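PDB 5MU5: DUF115 domain-containing protein from Magnetospirillum magneticum AMB-1, which is a Maf-type glycosyltransferase involved in flagella formation, probably by attaching sugars to flagellin. Local coordinates for residues 24-29 / 180-185; 203-208 / 598-603; 289-294 / 298-303. All blocks are in the same frame, centred on the assembly; numbering follows the deposited sequence.

From the N terminus, interaction 1 comes first: it closes a loop of 150 residues by laying helix 24-32 against edge strand 180-183 of the N-terminal domain's four-stranded parallel sheet. Soon afterwards the loop at 203-208 opens interaction 2, which closes almost 400 residues later on helix 589-609 and so ties the N-terminal domain to the helical bundle. Nested inside that long loop is interaction 3, a local contact between helix 284-294 and strand 299-303 in the MptE-like region. Interactions 1 and 2 follow in series, their centres about 27 Å apart. Interaction 3 lies across the chain's centre from both, about 54 Å and 48 Å away between centres.

Interaction 1 (24-29 / 180-185); sequences PEMGER and LNIIIE. With EDO (1,2-ethanediol), chain I.
The backbone N of Glu25 donates a hydrogen bond of 3.1 Å to O1 of a 1,2-ethanediol molecule (N-H...O 161°), in the first turn of helix 24-32, whose Met26 packs on Ile182 and Ile184 and whose Arg29 packs on Ile184. An amide this early in a helix has no carbonyl one turn back in the same helix, and the diol, probably from the crystallisation liquor, takes that place. The other side is formed by strand 180-183, the edge of a four-stranded parallel sheet with the 3-2-1-4 strand order of Rossmann-like folds, and the residues just after it. Ile182 and Ile184 direct their side chains at the helix, whereas Ile183 between them points the other way and touches Gln194 of helix 188-202.

Met26 carries the centre of the contact. Its CG stands anti to the backbone N (chi1 -174°), and bends at the next two torsions bring the terminal methyl round to the strand. There CE lies 4.1 Å from Ile184 CG1 and 4.3 Å from Ile182 CG2, the Met26 and Ile184 side chains crossing obliquely; Phe19 and Leu157 also touch Met26. One turn on, the extended Arg29 slides past Ile184 in the opposite direction, at the more open margin. Its guanidinium also makes a cation-pi contact with Phe154, which Met26 and Ile184 touch as well. The two branches of Ile184 divide the work: CG1 serves Met26, while CG2 meets Arg29 NH1 obliquely at 4.0 Å.

Interaction 2 (203-208 / 598-603); sequences CPIVVD and LMMAAM
Ile205 pushes its side chain against one face of helix 589-609, where Met599, Met600 and Met603 receive it from different directions. It belongs to the loop that joins helix 188-202 to strand 211-214, and the contact joins the N-terminal Maf region to the helical-bundle region. Met599 and Ile205 are angled obliquely to each other, with Ile205 CG2 resting 3.9 Å from Met599 SD. Met600 and Met603 both lie nearly perpendicular to it: the former brings SD to 3.9 Å from Ile205 CD1, the latter sets CB at 3.8 Å from Ile205 CG1.

The fit is closest over the backbone, where Ile205 CG1 approaches Met599 O to 3.2 Å. That carbonyl already accepts the amide of Met603 in the helix. The isoleucine chi1 of -147° lies away from the staggered positions and sets CG2 between its own backbone N and carbonyl carbon, which may reflect some strain. In the other direction, Met603 CG comes to 3.4 Å from Ile205 O. An alanine in place of Ile205 is likely to open a gap beside Met599 and Met600, leaving their sulfurs without this partner, and to uncover the CB of Met603.

Met572 of helix 568-579 also touches Ile205, while farther along the loop Asp208 forms salt bridges with Lys610 and Arg611. Between the two segments themselves, the side chains meet through apolar groups and sulfurs, with two close approaches of carbon to carbonyl oxygen, so the joint relies on shape and van der Waals contact, with charge pairing left to the flank.

Interaction 3 (289-294 / 298-303); sequences EVIKAN and AVIISC
The beta-alpha-beta unit of strand 275-278, helix 284-294 and strand 299-303 contains this contact, in which Ile291 meets Ile300 and Asn294 meets Ala298 as the helix turns back into the last strand. Ile291 CG2 touches Ile300 CD1 at 4.2 Å, the two side chains crossing at a slant. Ile300 bends at both torsions (chi1 -52°, chi2 -55°), with CG1 beside its backbone N, which carries CD1 to the helix.

Strand 299-303 runs parallel to 275-278 within a large mixed sheet, and these parallel neighbours, joined through the helix, complete the beta-alpha-beta crossover; Phe276 of the neighbouring strand touches Asn294, Ala298 and Ile300 alike. Nearer the connection, Asn294 O lies 3.2 Å from Ala298 N and 3.8 Å from Ala298 CB.

The side chain of Asn294 folds back on its own helix: ND2 donates a nearly straight bond of 2.8 Å to Val290 O (N-H...O 171°). The acceptor lies in the plane of the side-chain amide, although the donor is tilted from the carbonyl plane. The ND2 bond holds the amide group in place, and Val290 O also accepts a weak bond from Asn294 N.

Interaction 1 (24-29 / 180-185)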
ATOM      1  N   PRO A  24      -8.633  26.608  -3.754  1.00 45.67           N
ATOM      2  CA  PRO A  24      -9.901  27.357  -3.584  1.00 47.39           C
ATOM      3  C   PRO A  24     -10.688  27.074  -2.309  1.00 45.99           C
ATOM      4  O   PRO A  24     -11.142  28.023  -1.641  1.00 45.01           O
ATOM      5  CB  PRO A  24     -10.717  27.018  -4.851  1.00 46.11           C
ATOM      6  CG  PRO A  24      -9.753  26.418  -5.799  1.00 47.89           C
ATOM      7  CD  PRO A  24      -8.606  25.835  -5.010  1.00 46.13           C
ATOM      8  N   GLU A  25     -10.863  25.804  -1.976  1.00 46.16           N
ATOM      9  CA  GLU A  25     -11.605  25.445  -0.758  1.00 47.88           C
ATOM     10  C   GLU A  25     -10.958  26.056   0.478  1.00 44.39           C
ATOM     11  O   GLU A  25     -11.645  26.513   1.376  1.00 44.60           O
ATOM     12  CB  GLU A  25     -11.730  23.921  -0.599  1.00 53.31           C
ATOM     13  CG  GLU A  25     -12.764  23.270  -1.524  1.00 59.50           C
ATOM     14  CD  GLU A  25     -12.849  21.750  -1.368  1.00 66.70           C
ATOM     15  OE1 GLU A  25     -13.422  21.098  -2.275  1.00 70.62           O
ATOM     16  OE2 GLU A  25     -12.351  21.199  -0.346  1.00 71.14           O
ATOM     17  N   MET A  26      -9.636  26.094   0.520  1.00 42.05           N
ATOM     18  CA  MET A  26      -8.942  26.687   1.651  1.00 41.44           C
ATOM     19  C   MET A  26      -9.126  28.208   1.627  1.00 40.55           C
ATOM     20  O   MET A  26      -9.333  28.850   2.669  1.00 38.14           O
ATOM     21  CB  MET A  26      -7.458  26.349   1.583  1.00 43.98           C
ATOM     22  CG  MET A  26      -6.658  26.802   2.795  1.00 46.34           C
ATOM     23  SD  MET A  26      -7.182  25.967   4.304  1.00 52.13           S
ATOM     24  CE  MET A  26      -6.734  24.265   3.938  1.00 48.61           C
ATOM     25  N   GLY A  27      -9.045  28.767   0.422  1.00 38.94           N
ATOM     26  CA  GLY A  27      -9.244  30.187   0.200  1.00 40.12           C
ATOM     27  C   GLY A  27     -10.630  30.587   0.644  1.00 41.69           C
ATOM     28  O   GLY A  27     -10.796  31.612   1.300  1.00 38.96           O
ATOM     29  N   GLU A  28     -11.627  29.760   0.326  1.00 43.27           N
ATOM     30  CA  GLU A  28     -12.998  30.117   0.670  1.00 47.93           C
ATOM     31  C   GLU A  28     -13.158  30.118   2.194  1.00 46.10           C
ATOM     32  O   GLU A  28     -13.784  30.991   2.777  1.00 46.67           O
ATOM     33  CB  GLU A  28     -14.009  29.192  -0.012  1.00 49.70           C
ATOM     34  CG  GLU A  28     -15.462  29.629   0.138  1.00 55.57           C
ATOM     35  CD  GLU A  28     -15.715  31.102  -0.204  1.00 58.42           C
ATOM     36  OE1 GLU A  28     -15.195  31.589  -1.232  1.00 60.78           O
ATOM     37  OE2 GLU A  28     -16.451  31.775   0.557  1.00 60.12           O
ATOM     38  N   ARG A  29     -12.517  29.172   2.836  1.00 44.12           N
ATOM     39  CA  ARG A  29     -12.561  29.087   4.269  1.00 45.44           C
ATOM     40  C   ARG A  29     -11.836  30.279   4.916  1.00 43.93           C
ATOM     41  O   ARG A  29     -12.335  30.885   5.861  1.00 44.51           O
ATOM     42  CB  ARG A  29     -11.950  27.756   4.691  1.00 48.75           C
ATOM     43  CG  ARG A  29     -12.105  27.495   6.160  1.00 52.92           C
ATOM     44  CD  ARG A  29     -11.567  26.148   6.544  1.00 54.92           C
ATOM     45  NE  ARG A  29     -11.529  26.052   7.999  1.00 57.76           N
ATOM     46  CZ  ARG A  29     -11.009  25.025   8.664  1.00 55.10           C
ATOM     47  NH1 ARG A  29     -10.486  23.991   8.007  1.00 48.87           N
ATOM     48  NH2 ARG A  29     -11.027  25.042   9.990  1.00 54.37           N
ATOM     49  N   LEU A 180       1.923  20.986  -2.696  1.00 35.67           N
ATOM     50  CA  LEU A 180       1.725  21.769  -1.482  1.00 36.32           C
ATOM     51  C   LEU A 180       0.473  21.281  -0.808  1.00 38.11           C
ATOM     52  O   LEU A 180      -0.597  21.282  -1.407  1.00 40.08           O
ATOM     53  CB  LEU A 180       1.559  23.246  -1.771  1.00 38.37           C
ATOM     54  CG  LEU A 180       1.311  24.136  -0.553  1.00 41.16           C
ATOM     55  CD1 LEU A 180       2.554  24.285   0.282  1.00 42.05           C
ATOM     56  CD2 LEU A 180       0.844  25.514  -1.013  1.00 45.90           C
ATOM     57  N   ASN A 181       0.614  20.872   0.438  1.00 36.38           N
ATOM     58  CA  ASN A 181      -0.494  20.372   1.233  1.00 36.73           C
ATOM     59  C   ASN A 181      -0.535  21.140   2.535  1.00 36.15           C
ATOM     60  O   ASN A 181       0.501  21.357   3.154  1.00 35.94           O
ATOM     61  CB  ASN A 181      -0.280  18.892   1.541  1.00 36.75           C
ATOM     62  CG  ASN A 181      -0.340  18.038   0.306  1.00 38.44           C
ATOM     63  OD1 ASN A 181      -1.414  17.752  -0.199  1.00 42.79           O
ATOM     64  ND2 ASN A 181       0.811  17.647  -0.208  1.00 38.83           N
ATOM     65  N   ILE A 182      -1.720  21.590   2.924  1.00 37.46           N
ATOM     66  CA  ILE A 182      -1.904  22.226   4.214  1.00 36.79           C
ATOM     67  C   ILE A 182      -2.912  21.374   4.941  1.00 35.95           C
ATOM     68  O   ILE A 182      -4.010  21.191   4.476  1.00 38.13           O
ATOM     69  CB  ILE A 182      -2.392  23.656   4.072  1.00 41.56           C
ATOM     70  CG1 ILE A 182      -1.312  24.467   3.332  1.00 43.24           C
ATOM     71  CG2 ILE A 182      -2.689  24.248   5.448  1.00 40.69           C
ATOM     72  CD1 ILE A 182      -1.722  25.884   3.016  1.00 47.20           C
ATOM     73  N   ILE A 183      -2.513  20.846   6.087  1.00 35.25           N
ATOM     74  CA  ILE A 183      -3.306  19.894   6.818  1.00 36.04           C
ATOM     75  C   ILE A 183      -3.756  20.558   8.094  1.00 36.00           C
ATOM     76  O   ILE A 183      -2.947  20.872   8.946  1.00 38.12           O
ATOM     77  CB  ILE A 183      -2.429  18.661   7.104  1.00 37.08           C
ATOM     78  CG1 ILE A 183      -2.050  17.974   5.782  1.00 36.40           C
ATOM     79  CG2 ILE A 183      -3.120  17.701   8.055  1.00 36.86           C
ATOM     80  CD1 ILE A 183      -0.817  17.086   5.874  1.00 38.52           C
ATOM     81  N   ILE A 184      -5.054  20.799   8.195  1.00 39.53           N
ATOM     82  CA  ILE A 184      -5.659  21.428   9.355  1.00 39.74           C
ATOM     83  C   ILE A 184      -6.374  20.342  10.143  1.00 42.54           C
ATOM     84  O   ILE A 184      -7.538  20.038   9.883  1.00 42.71           O
ATOM     85  CB  ILE A 184      -6.689  22.508   8.929  1.00 38.90           C
ATOM     86  CG1 ILE A 184      -6.099  23.462   7.886  1.00 38.00           C
ATOM     87  CG2 ILE A 184      -7.159  23.295  10.148  1.00 38.70           C
ATOM     88  CD1 ILE A 184      -4.872  24.212   8.352  1.00 38.76           C
ATOM     89  N   GLU A 185      -5.670  19.742  11.092  1.00 44.93           N
ATOM     90  CA  GLU A 185      -6.219  18.636  11.875  1.00 45.00           C
ATOM     91  C   GLU A 185      -5.693  18.741  13.288  1.00 42.64           C
ATOM     92  O   GLU A 185      -4.562  19.169  13.498  1.00 40.81           O
ATOM     93  CB  GLU A 185      -5.807  17.274  11.267  1.00 47.50           C
ATOM     94  CG  GLU A 185      -6.321  17.005   9.854  1.00 52.25           C
ATOM     95  CD  GLU A 185      -7.853  16.919   9.768  1.00 55.51           C
ATOM     96  OE1 GLU A 185      -8.478  16.561  10.780  1.00 57.04           O
ATOM     97  OE2 GLU A 185      -8.440  17.220   8.694  1.00 60.72           O
TER
HETATM   98  C1  EDO I 708      -8.247  22.803  -3.044  1.00 45.23           C
HETATM   99  O1  EDO I 708      -9.590  23.257  -3.169  1.00 44.38           O
HETATM  100  C2  EDO I 708      -8.299  22.004  -1.755  1.00 51.70           C
HETATM  101  O2  EDO I 708      -8.495  22.940  -0.668  1.00 58.63           O

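Interaction 2 (203-208 / 598-603)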
ATOM      1  N   CYS A 203       5.105  12.175  -4.030  1.00 55.05           N
ATOM      2  CA  CYS A 203       6.239  11.403  -4.508  1.00 55.71           C
ATOM      3  C   CYS A 203       6.822  10.535  -3.398  1.00 56.20           C
ATOM      4  O   CYS A 203       7.832  10.884  -2.769  1.00 50.29           O
ATOM      5  CB  CYS A 203       7.309  12.344  -5.007  1.00 61.97           C
ATOM      6  SG  CYS A 203       8.463  11.435  -6.005  1.00 68.15           S
ATOM      7  N   PRO A 204       6.205   9.382  -3.160  1.00 53.46           N
ATOM      8  CA  PRO A 204       6.535   8.649  -1.946  1.00 55.25           C
ATOM      9  C   PRO A 204       7.973   8.140  -1.886  1.00 60.86           C
ATOM     10  O   PRO A 204       8.554   7.994  -0.804  1.00 56.40           O
ATOM     11  CB  PRO A 204       5.582   7.451  -2.001  1.00 57.57           C
ATOM     12  CG  PRO A 204       5.318   7.262  -3.447  1.00 56.68           C
ATOM     13  CD  PRO A 204       5.341   8.618  -4.072  1.00 54.10           C
ATOM     14  N   ILE A 205       8.560   7.892  -3.044  1.00 61.34           N
ATOM     15  CA  ILE A 205       9.795   7.152  -3.048  1.00 67.17           C
ATOM     16  C   ILE A 205      11.050   7.884  -2.525  1.00 61.04           C
ATOM     17  O   ILE A 205      11.959   7.228  -2.033  1.00 59.77           O
ATOM     18  CB  ILE A 205      10.033   6.534  -4.442  1.00 72.38           C
ATOM     19  CG1 ILE A 205      10.749   5.196  -4.282  1.00 77.56           C
ATOM     20  CG2 ILE A 205      10.755   7.512  -5.372  1.00 71.13           C
ATOM     21  CD1 ILE A 205      10.086   4.227  -3.315  1.00 75.86           C
ATOM     22  N   VAL A 206      11.092   9.215  -2.597  1.00 52.37           N
ATOM     23  CA  VAL A 206      12.300   9.939  -2.204  1.00 49.36           C
ATOM     24  C   VAL A 206      12.160  10.666  -0.896  1.00 49.90           C
ATOM     25  O   VAL A 206      12.465  11.857  -0.800  1.00 54.48           O
ATOM     26  CB  VAL A 206      12.797  10.931  -3.279  1.00 48.39           C
ATOM     27  CG1 VAL A 206      13.323  10.165  -4.480  1.00 49.71           C
ATOM     28  CG2 VAL A 206      11.711  11.911  -3.701  1.00 48.40           C
ATOM     29  N   VAL A 207      11.752   9.945   0.138  1.00 47.86           N
ATOM     30  CA  VAL A 207      11.648  10.577   1.445  1.00 46.59           C
ATOM     31  C   VAL A 207      13.000  10.849   2.066  1.00 41.41           C
ATOM     32  O   VAL A 207      13.065  11.566   3.037  1.00 37.73           O
ATOM     33  CB  VAL A 207      10.822   9.756   2.458  1.00 48.91           C
ATOM     34  CG1 VAL A 207       9.362   9.791   2.060  1.00 52.00           C
ATOM     35  CG2 VAL A 207      11.356   8.327   2.607  1.00 46.63           C
ATOM     36  N   ASP A 208      14.069  10.266   1.532  1.00 42.34           N
ATOM     37  CA  ASP A 208      15.386  10.468   2.127  1.00 41.64           C
ATOM     38  C   ASP A 208      15.755  11.953   2.261  1.00 39.64           C
ATOM     39  O   ASP A 208      15.647  12.714   1.320  1.00 39.99           O
ATOM     40  CB  ASP A 208      16.476   9.733   1.359  1.00 41.72           C
ATOM     41  CG  ASP A 208      17.851  10.004   1.930  1.00 43.44           C
ATOM     42  OD1 ASP A 208      18.130   9.575   3.059  1.00 44.40           O
ATOM     43  OD2 ASP A 208      18.660  10.669   1.266  1.00 44.28           O
ATOM     44  N   LEU A 598      11.512   0.896 -11.624  1.00 41.68           N
ATOM     45  CA  LEU A 598      12.088   2.234 -11.860  1.00 43.24           C
ATOM     46  C   LEU A 598      12.117   3.160 -10.620  1.00 43.58           C
ATOM     47  O   LEU A 598      13.098   3.888 -10.408  1.00 39.76           O
ATOM     48  CB  LEU A 598      11.378   2.940 -13.012  1.00 45.87           C
ATOM     49  CG  LEU A 598      11.423   2.232 -14.370  1.00 48.65           C
ATOM     50  CD1 LEU A 598      10.726   3.084 -15.410  1.00 51.03           C
ATOM     51  CD2 LEU A 598      12.840   1.913 -14.812  1.00 49.91           C
ATOM     52  N   MET A 599      11.066   3.129  -9.802  1.00 42.59           N
ATOM     53  CA  MET A 599      11.013   3.967  -8.602  1.00 46.38           C
ATOM     54  C   MET A 599      11.996   3.513  -7.535  1.00 45.72           C
ATOM     55  O   MET A 599      12.526   4.329  -6.791  1.00 46.64           O
ATOM     56  CB  MET A 599       9.603   4.035  -8.002  1.00 50.98           C
ATOM     57  CG  MET A 599       8.618   4.927  -8.758  1.00 57.26           C
ATOM     58  SD  MET A 599       9.058   6.685  -8.811  1.00 66.66           S
ATOM     59  CE  MET A 599      10.037   6.770 -10.301  1.00 68.42           C
ATOM     60  N   MET A 600      12.240   2.223  -7.452  1.00 42.55           N
ATOM     61  CA  MET A 600      13.226   1.740  -6.534  1.00 45.82           C
ATOM     62  C   MET A 600      14.623   2.104  -6.995  1.00 42.56           C
ATOM     63  O   MET A 600      15.482   2.417  -6.152  1.00 38.50           O
ATOM     64  CB  MET A 600      13.103   0.244  -6.375  1.00 53.13           C
ATOM     65  CG  MET A 600      11.830  -0.081  -5.645  1.00 64.60           C
ATOM     66  SD  MET A 600      11.781   0.783  -4.065  1.00 77.42           S
ATOM     67  CE  MET A 600      12.988  -0.242  -3.194  1.00 77.09           C
ATOM     68  N   ALA A 601      14.858   2.055  -8.312  1.00 37.95           N
ATOM     69  CA  ALA A 601      16.128   2.505  -8.844  1.00 37.47           C
ATOM     70  C   ALA A 601      16.333   3.982  -8.499  1.00 37.57           C
ATOM     71  O   ALA A 601      17.399   4.366  -8.058  1.00 40.43           O
ATOM     72  CB  ALA A 601      16.199   2.275 -10.334  1.00 36.82           C
ATOM     73  N   ALA A 602      15.290   4.791  -8.640  1.00 38.96           N
ATOM     74  CA  ALA A 602      15.369   6.224  -8.317  1.00 40.28           C
ATOM     75  C   ALA A 602      15.651   6.471  -6.866  1.00 40.45           C
ATOM     76  O   ALA A 602      16.390   7.385  -6.529  1.00 39.77           O
ATOM     77  CB  ALA A 602      14.107   6.954  -8.719  1.00 40.34           C
ATOM     78  N   MET A 603      15.066   5.654  -6.013  1.00 40.36           N
ATOM     79  CA  MET A 603      15.287   5.769  -4.594  1.00 42.68           C
ATOM     80  C   MET A 603      16.751   5.515  -4.262  1.00 43.63           C
ATOM     81  O   MET A 603      17.338   6.235  -3.422  1.00 42.05           O
ATOM     82  CB  MET A 603      14.451   4.745  -3.863  1.00 47.10           C
ATOM     83  CG  MET A 603      14.492   4.940  -2.365  1.00 54.63           C
ATOM     84  SD  MET A 603      14.124   3.397  -1.552  1.00 69.77           S
ATOM     85  CE  MET A 603      15.738   2.644  -1.769  1.00 67.22           C
TER

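Interaction 3 (289-294 / 298-303)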
ATOM      1  N   GLU A 289     -15.861 -32.500  15.258  1.00 48.99           N
ATOM      2  CA  GLU A 289     -17.096 -33.283  15.300  1.00 52.62           C
ATOM      3  C   GLU A 289     -18.331 -32.443  15.003  1.00 48.24           C
ATOM      4  O   GLU A 289     -19.252 -32.920  14.360  1.00 47.67           O
ATOM      5  CB  GLU A 289     -17.255 -34.066  16.618  1.00 57.66           C
ATOM      6  CG  GLU A 289     -16.270 -35.236  16.773  1.00 64.94           C
ATOM      7  CD  GLU A 289     -16.204 -36.172  15.545  1.00 74.83           C
ATOM      8  OE1 GLU A 289     -17.267 -36.527  14.969  1.00 76.44           O
ATOM      9  OE2 GLU A 289     -15.078 -36.562  15.144  1.00 77.62           O
ATOM     10  N   VAL A 290     -18.337 -31.189  15.442  1.00 45.17           N
ATOM     11  CA  VAL A 290     -19.473 -30.310  15.204  1.00 43.10           C
ATOM     12  C   VAL A 290     -19.554 -29.930  13.726  1.00 41.47           C
ATOM     13  O   VAL A 290     -20.629 -29.856  13.148  1.00 38.48           O
ATOM     14  CB  VAL A 290     -19.406 -29.057  16.101  1.00 43.52           C
ATOM     15  CG1 VAL A 290     -20.508 -28.061  15.759  1.00 43.03           C
ATOM     16  CG2 VAL A 290     -19.531 -29.473  17.554  1.00 44.78           C
ATOM     17  N   ILE A 291     -18.409 -29.687  13.116  1.00 41.04           N
ATOM     18  CA  ILE A 291     -18.381 -29.353  11.706  1.00 41.22           C
ATOM     19  C   ILE A 291     -18.909 -30.554  10.920  1.00 42.88           C
ATOM     20  O   ILE A 291     -19.696 -30.407   9.986  1.00 43.46           O
ATOM     21  CB  ILE A 291     -16.954 -29.030  11.229  1.00 40.04           C
ATOM     22  CG1 ILE A 291     -16.425 -27.779  11.929  1.00 41.54           C
ATOM     23  CG2 ILE A 291     -16.932 -28.799   9.726  1.00 40.09           C
ATOM     24  CD1 ILE A 291     -14.950 -27.523  11.703  1.00 39.01           C
ATOM     25  N   LYS A 292     -18.472 -31.741  11.315  1.00 44.76           N
ATOM     26  CA  LYS A 292     -18.866 -32.978  10.642  1.00 46.37           C
ATOM     27  C   LYS A 292     -20.357 -33.232  10.751  1.00 46.20           C
ATOM     28  O   LYS A 292     -21.000 -33.543   9.761  1.00 44.11           O
ATOM     29  CB  LYS A 292     -18.098 -34.161  11.204  1.00 47.61           C
ATOM     30  CG  LYS A 292     -18.256 -35.414  10.381  1.00 50.79           C
ATOM     31  CD  LYS A 292     -17.169 -36.429  10.686  1.00 52.93           C
ATOM     32  CE  LYS A 292     -17.284 -37.577   9.692  1.00 55.66           C
ATOM     33  NZ  LYS A 292     -16.327 -38.667  10.006  1.00 56.32           N
ATOM     34  N   ALA A 293     -20.894 -33.045  11.951  1.00 47.69           N
ATOM     35  CA  ALA A 293     -22.317 -33.254  12.222  1.00 48.48           C
ATOM     36  C   ALA A 293     -23.212 -32.228  11.537  1.00 45.92           C
ATOM     37  O   ALA A 293     -24.403 -32.459  11.400  1.00 44.76           O
ATOM     38  CB  ALA A 293     -22.570 -33.226  13.723  1.00 50.66           C
ATOM     39  N   ASN A 294     -22.645 -31.117  11.088  1.00 42.21           N
ATOM     40  CA  ASN A 294     -23.432 -30.073  10.451  1.00 42.52           C
ATOM     41  C   ASN A 294     -23.161 -29.854   8.959  1.00 42.03           C
ATOM     42  O   ASN A 294     -23.840 -29.054   8.335  1.00 41.50           O
ATOM     43  CB  ASN A 294     -23.228 -28.758  11.208  1.00 42.00           C
ATOM     44  CG  ASN A 294     -23.970 -28.736  12.518  1.00 43.79           C
ATOM     45  OD1 ASN A 294     -25.160 -28.438  12.561  1.00 42.61           O
ATOM     46  ND2 ASN A 294     -23.271 -29.049  13.603  1.00 44.77           N
ATOM     47  N   ALA A 298     -24.706 -26.825   6.167  1.00 41.48           N
ATOM     48  CA  ALA A 298     -23.912 -25.604   6.131  1.00 38.49           C
ATOM     49  C   ALA A 298     -22.947 -25.663   4.965  1.00 38.36           C
ATOM     50  O   ALA A 298     -22.517 -26.738   4.563  1.00 38.96           O
ATOM     51  CB  ALA A 298     -23.147 -25.421   7.425  1.00 38.31           C
ATOM     52  N   VAL A 299     -22.574 -24.504   4.435  1.00 35.93           N
ATOM     53  CA  VAL A 299     -21.619 -24.483   3.337  1.00 35.93           C
ATOM     54  C   VAL A 299     -20.233 -24.477   3.951  1.00 35.83           C
ATOM     55  O   VAL A 299     -19.979 -23.664   4.819  1.00 35.97           O
ATOM     56  CB  VAL A 299     -21.865 -23.260   2.446  1.00 36.12           C
ATOM     57  CG1 VAL A 299     -20.733 -23.069   1.441  1.00 35.85           C
ATOM     58  CG2 VAL A 299     -23.216 -23.436   1.761  1.00 35.57           C
ATOM     59  N   ILE A 300     -19.365 -25.402   3.538  1.00 36.77           N
ATOM     60  CA  ILE A 300     -18.007 -25.472   4.070  1.00 37.11           C
ATOM     61  C   ILE A 300     -17.046 -24.759   3.125  1.00 36.32           C
ATOM     62  O   ILE A 300     -16.897 -25.159   1.973  1.00 34.62           O
ATOM     63  CB  ILE A 300     -17.504 -26.911   4.225  1.00 39.12           C
ATOM     64  CG1 ILE A 300     -18.481 -27.776   5.019  1.00 40.20           C
ATOM     65  CG2 ILE A 300     -16.127 -26.919   4.873  1.00 39.70           C
ATOM     66  CD1 ILE A 300     -18.848 -27.253   6.385  1.00 41.52           C
ATOM     67  N   ILE A 301     -16.429 -23.690   3.615  1.00 33.91           N
ATOM     68  CA  ILE A 301     -15.424 -22.964   2.869  1.00 34.42           C
ATOM     69  C   ILE A 301     -14.079 -23.289   3.516  1.00 35.94           C
ATOM     70  O   ILE A 301     -13.815 -22.930   4.673  1.00 36.83           O
ATOM     71  CB  ILE A 301     -15.710 -21.458   2.860  1.00 37.12           C
ATOM     72  CG1 ILE A 301     -17.000 -21.212   2.092  1.00 39.32           C
ATOM     73  CG2 ILE A 301     -14.562 -20.693   2.213  1.00 39.14           C
ATOM     74  CD1 ILE A 301     -17.336 -19.765   1.873  1.00 40.58           C
ATOM     75  N   SER A 302     -13.251 -24.012   2.771  1.00 36.20           N
ATOM     76  CA  SER A 302     -11.955 -24.447   3.230  1.00 36.56           C
ATOM     77  C   SER A 302     -10.943 -23.451   2.741  1.00 36.14           C
ATOM     78  O   SER A 302     -10.870 -23.180   1.558  1.00 37.47           O
ATOM     79  CB  SER A 302     -11.623 -25.833   2.660  1.00 37.85           C
ATOM     80  OG  SER A 302     -10.328 -26.254   3.078  1.00 38.61           O
ATOM     81  N   CYS A 303     -10.152 -22.917   3.660  1.00 39.23           N
ATOM     82  CA  CYS A 303      -9.159 -21.908   3.317  1.00 40.29           C
ATOM     83  C   CYS A 303      -7.765 -22.516   3.247  1.00 40.81           C
ATOM     84  O   CYS A 303      -7.220 -22.956   4.261  1.00 44.99           O
ATOM     85  CB  CYS A 303      -9.233 -20.774   4.336  1.00 39.14           C
ATOM     86  SG  CYS A 303     -10.842 -19.943   4.257  1.00 40.40           S
TER